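Local coordinates for protein anthranilate synthase component I (PDB 5KCK) that is the large subunit (component one) of anthranilate synthase, an alpha/beta protein built around large antiparallel beta-sheets flanked by helices, at residues S262-A274 against M338-P350. Sequence-based numbering, arbitrary orientation.
Sequences SVKNGIVTTNPIA and MHLTSVVKGRLLP
V268 and T270 pair with G346 and V344 in the large antiparallel beta-sheet of anthranilate synthase component I. Strand 267-270 closes a hairpin with 262-264 through a type I' turn, K264 to I267. Its other edge joins strand 338-347, and strand 324-333 follows beyond. The tight part is the face carrying V268, T270 and V344. Helix 297-316 packs on T270 and V344, and helix 354-361 packs on V263 and V268. V268 CG2 meets L348 CD1 at 3.7 Å, and P272 CD lies 4.2 Å from V344 CG2. T270 OG1 sits between its backbone N and carbonyl carbon (chi1 61°), beside V344 CB at 3.5 Å. This buried hydroxyl has no polar partner in the model. S342 OG hydrogen-bonds H303 NE2 and M329 N.

The opposite face, with I267, T269, K345 and R347, is looser and more open to solvent. I267 CD1 lies over one face of the R347 guanidinium, while a water binds weakly at its edge. A second water bridges G266 O and L348 O. K345 runs alongside T269 and bends at its last torsion (chi4 -58°), which turns NZ back to donate a 2.6 Å hydrogen bond to T269 OG1.

Past T270 the register continues, but P272 has no N-H for S342 O. S342 N still bonds P272 O, and A274 N bonds L340 O, nearly straight at 174°. I273 CG2 sits over the H339 ring, 3.5 Å above its plane, although this histidine is poorly ordered. N271 ND2 reaches T341 OG1 at 3.3 Å and bonds S342 O weakly at 2.7 Å.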
ATOM      1  N   SER A 262     -23.366  -5.300  -5.297  1.00 24.10           N
ATOM      2  CA  SER A 262     -23.273  -4.133  -4.447  1.00 18.47           C
ATOM      3  C   SER A 262     -24.333  -3.123  -4.861  1.00 24.01           C
ATOM      4  O   SER A 262     -24.786  -3.091  -6.011  1.00 27.19           O
ATOM      5  CB  SER A 262     -21.889  -3.498  -4.509  1.00 19.05           C
ATOM      6  OG  SER A 262     -21.687  -2.854  -5.750  1.00 30.42           O
ATOM      7  N   VAL A 263     -24.739  -2.307  -3.901  1.00 18.92           N
ATOM      8  CA  VAL A 263     -25.655  -1.207  -4.141  1.00 21.21           C
ATOM      9  C   VAL A 263     -25.023   0.040  -3.560  1.00 20.31           C
ATOM     10  O   VAL A 263     -24.632   0.050  -2.388  1.00 21.27           O
ATOM     11  CB  VAL A 263     -27.032  -1.452  -3.509  1.00 16.65           C
ATOM     12  CG1 VAL A 263     -27.981  -0.312  -3.871  1.00 22.42           C
ATOM     13  CG2 VAL A 263     -27.565  -2.797  -3.929  1.00 17.15           C
ATOM     14  N   LYS A 264     -24.927   1.088  -4.377  1.00 21.59           N
ATOM     15  CA  LYS A 264     -24.240   2.313  -3.979  1.00 23.12           C
ATOM     16  C   LYS A 264     -24.973   3.491  -4.606  1.00 22.87           C
ATOM     17  O   LYS A 264     -25.014   3.612  -5.835  1.00 27.07           O
ATOM     18  CB  LYS A 264     -22.778   2.271  -4.411  1.00 29.87           C
ATOM     19  CG  LYS A 264     -22.081   3.619  -4.398  1.00 43.24           C
ATOM     20  CD  LYS A 264     -21.415   3.900  -3.071  1.00 49.72           C
ATOM     21  CE  LYS A 264     -20.481   5.097  -3.186  1.00 61.95           C
ATOM     22  NZ  LYS A 264     -19.531   4.955  -4.334  1.00 64.77           N
ATOM     23  N   ASN A 265     -25.568   4.330  -3.758  1.00 25.38           N
ATOM     24  CA  ASN A 265     -26.345   5.500  -4.178  1.00 27.48           C
ATOM     25  C   ASN A 265     -27.348   5.147  -5.277  1.00 28.41           C
ATOM     26  O   ASN A 265     -27.417   5.798  -6.319  1.00 21.85           O
ATOM     27  CB  ASN A 265     -25.423   6.633  -4.628  1.00 29.48           C
ATOM     28  CG  ASN A 265     -24.562   7.170  -3.489  1.00 49.72           C
ATOM     29  OD1 ASN A 265     -24.946   7.112  -2.318  1.00 57.17           O
ATOM     30  ND2 ASN A 265     -23.390   7.693  -3.830  1.00 53.54           N
ATOM     31  N   GLY A 266     -28.131   4.099  -5.034  1.00 23.57           N
ATOM     32  CA  GLY A 266     -29.164   3.687  -5.957  1.00 28.94           C
ATOM     33  C   GLY A 266     -28.685   2.941  -7.185  1.00 29.83           C
ATOM     34  O   GLY A 266     -29.521   2.551  -8.013  1.00 28.77           O
ATOM     35  N   ILE A 267     -27.377   2.740  -7.339  1.00 20.24           N
ATOM     36  CA  ILE A 267     -26.808   1.990  -8.454  1.00 22.60           C
ATOM     37  C   ILE A 267     -26.508   0.565  -7.988  1.00 27.11           C
ATOM     38  O   ILE A 267     -25.836   0.363  -6.965  1.00 25.22           O
ATOM     39  CB  ILE A 267     -25.533   2.675  -8.980  1.00 24.06           C
ATOM     40  CG1 ILE A 267     -25.781   4.170  -9.224  1.00 24.35           C
ATOM     41  CG2 ILE A 267     -25.007   1.976 -10.234  1.00 20.45           C
ATOM     42  CD1 ILE A 267     -26.938   4.468 -10.171  1.00 26.72           C
ATOM     43  N   VAL A 268     -27.005  -0.421  -8.735  1.00 20.92           N
ATOM     44  CA  VAL A 268     -26.694  -1.836  -8.513  1.00 22.66           C
ATOM     45  C   VAL A 268     -25.569  -2.243  -9.456  1.00 29.64           C
ATOM     46  O   VAL A 268     -25.623  -1.961 -10.660  1.00 29.57           O
ATOM     47  CB  VAL A 268     -27.934  -2.717  -8.733  1.00 24.29           C
ATOM     48  CG1 VAL A 268     -27.651  -4.155  -8.329  1.00 18.85           C
ATOM     49  CG2 VAL A 268     -29.098  -2.165  -7.955  1.00 30.56           C
ATOM     50  N   THR A 269     -24.554  -2.916  -8.919  1.00 20.05           N
ATOM     51  CA  THR A 269     -23.388  -3.320  -9.695  1.00 23.82           C
ATOM     52  C   THR A 269     -23.107  -4.802  -9.489  1.00 22.91           C
ATOM     53  O   THR A 269     -23.144  -5.291  -8.360  1.00 21.46           O
ATOM     54  CB  THR A 269     -22.141  -2.510  -9.293  1.00 24.42           C
ATOM     55  OG1 THR A 269     -22.376  -1.115  -9.514  1.00 26.03           O
ATOM     56  CG2 THR A 269     -20.908  -2.958 -10.086  1.00 22.53           C
ATOM     57  N   THR A 270     -22.823  -5.516 -10.580  1.00 22.89           N
ATOM     58  CA  THR A 270     -22.227  -6.840 -10.499  1.00 22.95           C
ATOM     59  C   THR A 270     -20.908  -6.835 -11.252  1.00 31.72           C
ATOM     60  O   THR A 270     -20.658  -5.987 -12.114  1.00 28.49           O
ATOM     61  CB  THR A 270     -23.130  -7.950 -11.068  1.00 31.76           C
ATOM     62  OG1 THR A 270     -23.383  -7.710 -12.458  1.00 37.92           O
ATOM     63  CG2 THR A 270     -24.448  -8.040 -10.313  1.00 32.16           C
ATOM     64  N   ASN A 271     -20.066  -7.806 -10.928  1.00 24.78           N
ATOM     65  CA  ASN A 271     -18.713  -7.886 -11.468  1.00 32.11           C
ATOM     66  C   ASN A 271     -18.466  -9.328 -11.899  1.00 34.76           C
ATOM     67  O   ASN A 271     -17.780 -10.092 -11.205  1.00 32.15           O
ATOM     68  CB  ASN A 271     -17.700  -7.388 -10.436  1.00 25.82           C
ATOM     69  CG  ASN A 271     -16.274  -7.500 -10.917  1.00 45.15           C
ATOM     70  OD1 ASN A 271     -15.419  -8.042 -10.217  1.00 51.02           O
ATOM     71  ND2 ASN A 271     -16.006  -6.998 -12.122  1.00 34.92           N
ATOM     72  N   PRO A 272     -19.032  -9.742 -13.030  1.00 34.53           N
ATOM     73  CA  PRO A 272     -18.836 -11.122 -13.489  1.00 33.48           C
ATOM     74  C   PRO A 272     -17.370 -11.494 -13.605  1.00 42.57           C
ATOM     75  O   PRO A 272     -16.589 -10.810 -14.276  1.00 46.35           O
ATOM     76  CB  PRO A 272     -19.529 -11.137 -14.856  1.00 29.85           C
ATOM     77  CG  PRO A 272     -20.551 -10.087 -14.757  1.00 35.05           C
ATOM     78  CD  PRO A 272     -19.967  -9.005 -13.898  1.00 31.75           C
ATOM     79  N   ILE A 273     -16.989 -12.564 -12.911  1.00 47.34           N
ATOM     80  CA  ILE A 273     -15.640 -13.115 -12.962  1.00 52.59           C
ATOM     81  C   ILE A 273     -15.767 -14.561 -13.409  1.00 55.77           C
ATOM     82  O   ILE A 273     -16.367 -15.380 -12.701  1.00 55.39           O
ATOM     83  CB  ILE A 273     -14.924 -13.023 -11.603  1.00 54.71           C
ATOM     84  CG1 ILE A 273     -14.817 -11.568 -11.130  1.00 48.48           C
ATOM     85  CG2 ILE A 273     -13.546 -13.658 -11.691  1.00 54.81           C
ATOM     86  CD1 ILE A 273     -13.836 -10.730 -11.924  1.00 48.68           C
ATOM     87  N   ALA A 274     -15.218 -14.863 -14.584  1.00 54.32           N
ATOM     88  CA  ALA A 274     -15.237 -16.203 -15.171  1.00 58.88           C
ATOM     89  C   ALA A 274     -14.469 -16.205 -16.489  1.00 61.53           C
ATOM     90  O   ALA A 274     -14.157 -17.264 -17.033  1.00 76.92           O
ATOM     91  CB  ALA A 274     -16.666 -16.685 -15.394  1.00 59.17           C
HETATM   92  N   MSE A 338      -6.343 -17.194 -13.578  1.00 92.75           N
HETATM   93  CA  MSE A 338      -6.606 -16.050 -14.455  1.00 95.40           C
HETATM   94  C   MSE A 338      -8.082 -16.022 -14.879  1.00 91.38           C
HETATM   95  O   MSE A 338      -8.691 -17.078 -15.061  1.00 88.10           O
HETATM   96  CB  MSE A 338      -5.697 -16.124 -15.683  1.00105.84           C
HETATM   97  CG  MSE A 338      -5.338 -14.795 -16.319  1.00116.22           C
HETATM   98 SE   MSE A 338      -4.093 -15.056 -17.813  1.00125.51          SE
HETATM   99  CE  MSE A 338      -3.684 -13.191 -18.219  1.00120.94           C
ATOM    100  N   HIS A 339      -8.651 -14.825 -15.044  1.00 88.76           N
ATOM    101  CA  HIS A 339     -10.084 -14.698 -15.297  1.00 81.30           C
ATOM    102  C   HIS A 339     -10.377 -13.532 -16.234  1.00 69.17           C
ATOM    103  O   HIS A 339      -9.616 -12.565 -16.324  1.00 62.49           O
ATOM    104  CB  HIS A 339     -10.875 -14.493 -13.996  1.00 85.97           C
ATOM    105  CG  HIS A 339     -11.087 -15.745 -13.203  1.00 86.37           C
ATOM    106  ND1 HIS A 339     -10.493 -15.961 -11.979  1.00 85.53           N
ATOM    107  CD2 HIS A 339     -11.844 -16.840 -13.451  1.00 85.71           C
ATOM    108  CE1 HIS A 339     -10.870 -17.136 -11.509  1.00 84.26           C
ATOM    109  NE2 HIS A 339     -11.689 -17.692 -12.384  1.00 85.18           N
ATOM    110  N   LEU A 340     -11.521 -13.629 -16.908  1.00 67.55           N
ATOM    111  CA  LEU A 340     -12.077 -12.526 -17.682  1.00 60.51           C
ATOM    112  C   LEU A 340     -13.069 -11.751 -16.823  1.00 56.71           C
ATOM    113  O   LEU A 340     -13.893 -12.348 -16.125  1.00 56.71           O
ATOM    114  CB  LEU A 340     -12.767 -13.053 -18.940  1.00 49.25           C
ATOM    115  CG  LEU A 340     -11.835 -13.784 -19.909  1.00 48.13           C
ATOM    116  CD1 LEU A 340     -12.623 -14.695 -20.843  1.00 52.41           C
ATOM    117  CD2 LEU A 340     -11.012 -12.775 -20.697  1.00 42.26           C
ATOM    118  N   THR A 341     -12.988 -10.417 -16.875  1.00 55.35           N
ATOM    119  CA  THR A 341     -13.737  -9.569 -15.955  1.00 55.37           C
ATOM    120  C   THR A 341     -14.612  -8.558 -16.691  1.00 46.67           C
ATOM    121  O   THR A 341     -14.252  -8.041 -17.755  1.00 33.69           O
ATOM    122  CB  THR A 341     -12.793  -8.826 -14.994  1.00 57.89           C
ATOM    123  OG1 THR A 341     -13.561  -8.206 -13.959  1.00 67.58           O
ATOM    124  CG2 THR A 341     -12.014  -7.750 -15.719  1.00 30.15           C
ATOM    125  N   SER A 342     -15.766  -8.264 -16.089  1.00 40.76           N
ATOM    126  CA  SER A 342     -16.702  -7.286 -16.628  1.00 33.29           C
ATOM    127  C   SER A 342     -17.427  -6.583 -15.487  1.00 37.72           C
ATOM    128  O   SER A 342     -17.450  -7.059 -14.346  1.00 31.13           O
ATOM    129  CB  SER A 342     -17.728  -7.935 -17.566  1.00 32.23           C
ATOM    130  OG  SER A 342     -17.113  -8.542 -18.686  1.00 35.38           O
ATOM    131  N   VAL A 343     -18.052  -5.453 -15.820  1.00 37.68           N
ATOM    132  CA  VAL A 343     -18.840  -4.666 -14.875  1.00 31.17           C
ATOM    133  C   VAL A 343     -20.211  -4.394 -15.489  1.00 32.39           C
ATOM    134  O   VAL A 343     -20.309  -3.920 -16.629  1.00 25.85           O
ATOM    135  CB  VAL A 343     -18.129  -3.345 -14.507  1.00 32.03           C
ATOM    136  CG1 VAL A 343     -18.978  -2.508 -13.559  1.00 24.07           C
ATOM    137  CG2 VAL A 343     -16.759  -3.631 -13.882  1.00 27.54           C
ATOM    138  N   VAL A 344     -21.265  -4.709 -14.740  1.00 31.27           N
ATOM    139  CA  VAL A 344     -22.643  -4.436 -15.133  1.00 23.48           C
ATOM    140  C   VAL A 344     -23.269  -3.548 -14.069  1.00 32.55           C
ATOM    141  O   VAL A 344     -23.118  -3.814 -12.870  1.00 21.63           O
ATOM    142  CB  VAL A 344     -23.458  -5.731 -15.302  1.00 29.13           C
ATOM    143  CG1 VAL A 344     -24.819  -5.419 -15.951  1.00 31.02           C
ATOM    144  CG2 VAL A 344     -22.676  -6.756 -16.113  1.00 29.82           C
ATOM    145  N   LYS A 345     -23.969  -2.499 -14.504  1.00 23.05           N
ATOM    146  CA  LYS A 345     -24.583  -1.537 -13.599  1.00 25.61           C
ATOM    147  C   LYS A 345     -25.988  -1.197 -14.074  1.00 26.98           C
ATOM    148  O   LYS A 345     -26.274  -1.201 -15.277  1.00 23.75           O
ATOM    149  CB  LYS A 345     -23.767  -0.237 -13.501  1.00 24.46           C
ATOM    150  CG  LYS A 345     -22.425  -0.383 -12.807  1.00 22.84           C
ATOM    151  CD  LYS A 345     -21.591   0.888 -12.942  1.00 29.26           C
ATOM    152  CE  LYS A 345     -20.339   0.817 -12.083  1.00 29.39           C
ATOM    153  NZ  LYS A 345     -20.695   0.598 -10.634  1.00 30.38           N
ATOM    154  N   GLY A 346     -26.853  -0.872 -13.113  1.00 24.44           N
ATOM    155  CA  GLY A 346     -28.169  -0.341 -13.425  1.00 22.63           C
ATOM    156  C   GLY A 346     -28.690   0.539 -12.307  1.00 23.14           C
ATOM    157  O   GLY A 346     -28.186   0.511 -11.181  1.00 22.63           O
ATOM    158  N   ARG A 347     -29.731   1.308 -12.627  1.00 24.06           N
ATOM    159  CA  ARG A 347     -30.360   2.211 -11.666  1.00 22.90           C
ATOM    160  C   ARG A 347     -31.547   1.510 -11.002  1.00 22.57           C
ATOM    161  O   ARG A 347     -32.577   1.276 -11.638  1.00 24.87           O
ATOM    162  CB  ARG A 347     -30.793   3.500 -12.357  1.00 24.01           C
ATOM    163  CG  ARG A 347     -31.314   4.568 -11.410  1.00 38.90           C
ATOM    164  CD  ARG A 347     -31.633   5.856 -12.164  1.00 46.59           C
ATOM    165  NE  ARG A 347     -30.492   6.300 -12.967  1.00 65.91           N
ATOM    166  CZ  ARG A 347     -29.454   6.985 -12.485  1.00 71.80           C
ATOM    167  NH1 ARG A 347     -29.408   7.306 -11.198  1.00 68.87           N
ATOM    168  NH2 ARG A 347     -28.457   7.343 -13.289  1.00 71.68           N
ATOM    169  N   LEU A 348     -31.399   1.190  -9.723  1.00 21.83           N
ATOM    170  CA  LEU A 348     -32.442   0.507  -8.964  1.00 23.37           C
ATOM    171  C   LEU A 348     -33.771   1.261  -9.030  1.00 22.58           C
ATOM    172  O   LEU A 348     -33.810   2.487  -8.919  1.00 23.08           O
ATOM    173  CB  LEU A 348     -31.977   0.374  -7.513  1.00 28.20           C
ATOM    174  CG  LEU A 348     -32.710  -0.540  -6.544  1.00 34.05           C
ATOM    175  CD1 LEU A 348     -32.628  -1.983  -7.016  1.00 36.41           C
ATOM    176  CD2 LEU A 348     -32.108  -0.380  -5.157  1.00 28.98           C
ATOM    177  N   LEU A 349     -34.860   0.524  -9.219  1.00 22.95           N
ATOM    178  CA  LEU A 349     -36.173   1.148  -9.298  1.00 25.88           C
ATOM    179  C   LEU A 349     -36.527   1.801  -7.962  1.00 24.12           C
ATOM    180  O   LEU A 349     -36.139   1.305  -6.901  1.00 23.45           O
ATOM    181  CB  LEU A 349     -37.242   0.124  -9.678  1.00 24.54           C
ATOM    182  CG  LEU A 349     -37.183  -0.393 -11.114  1.00 32.57           C
ATOM    183  CD1 LEU A 349     -37.983  -1.659 -11.256  1.00 25.34           C
ATOM    184  CD2 LEU A 349     -37.686   0.666 -12.093  1.00 29.20           C
ATOM    185  N   PRO A 350     -37.269   2.913  -7.992  1.00 25.12           N
ATOM    186  CA  PRO A 350     -37.435   3.728  -6.773  1.00 26.90           C
ATOM    187  C   PRO A 350     -38.157   3.023  -5.634  1.00 33.09           C
ATOM    188  O   PRO A 350     -37.921   3.364  -4.470  1.00 34.90           O
ATOM    189  CB  PRO A 350     -38.225   4.953  -7.269  1.00 32.53           C
ATOM    190  CG  PRO A 350     -38.835   4.532  -8.591  1.00 27.22           C
ATOM    191  CD  PRO A 350     -37.896   3.530  -9.180  1.00 26.15           C
TER
HETATM  192  O   HOH W   1     -28.099   7.993  -8.669  1.00 53.46           O
HETATM  193  O   HOH W   2     -31.954   3.965  -8.093  1.00 29.79           O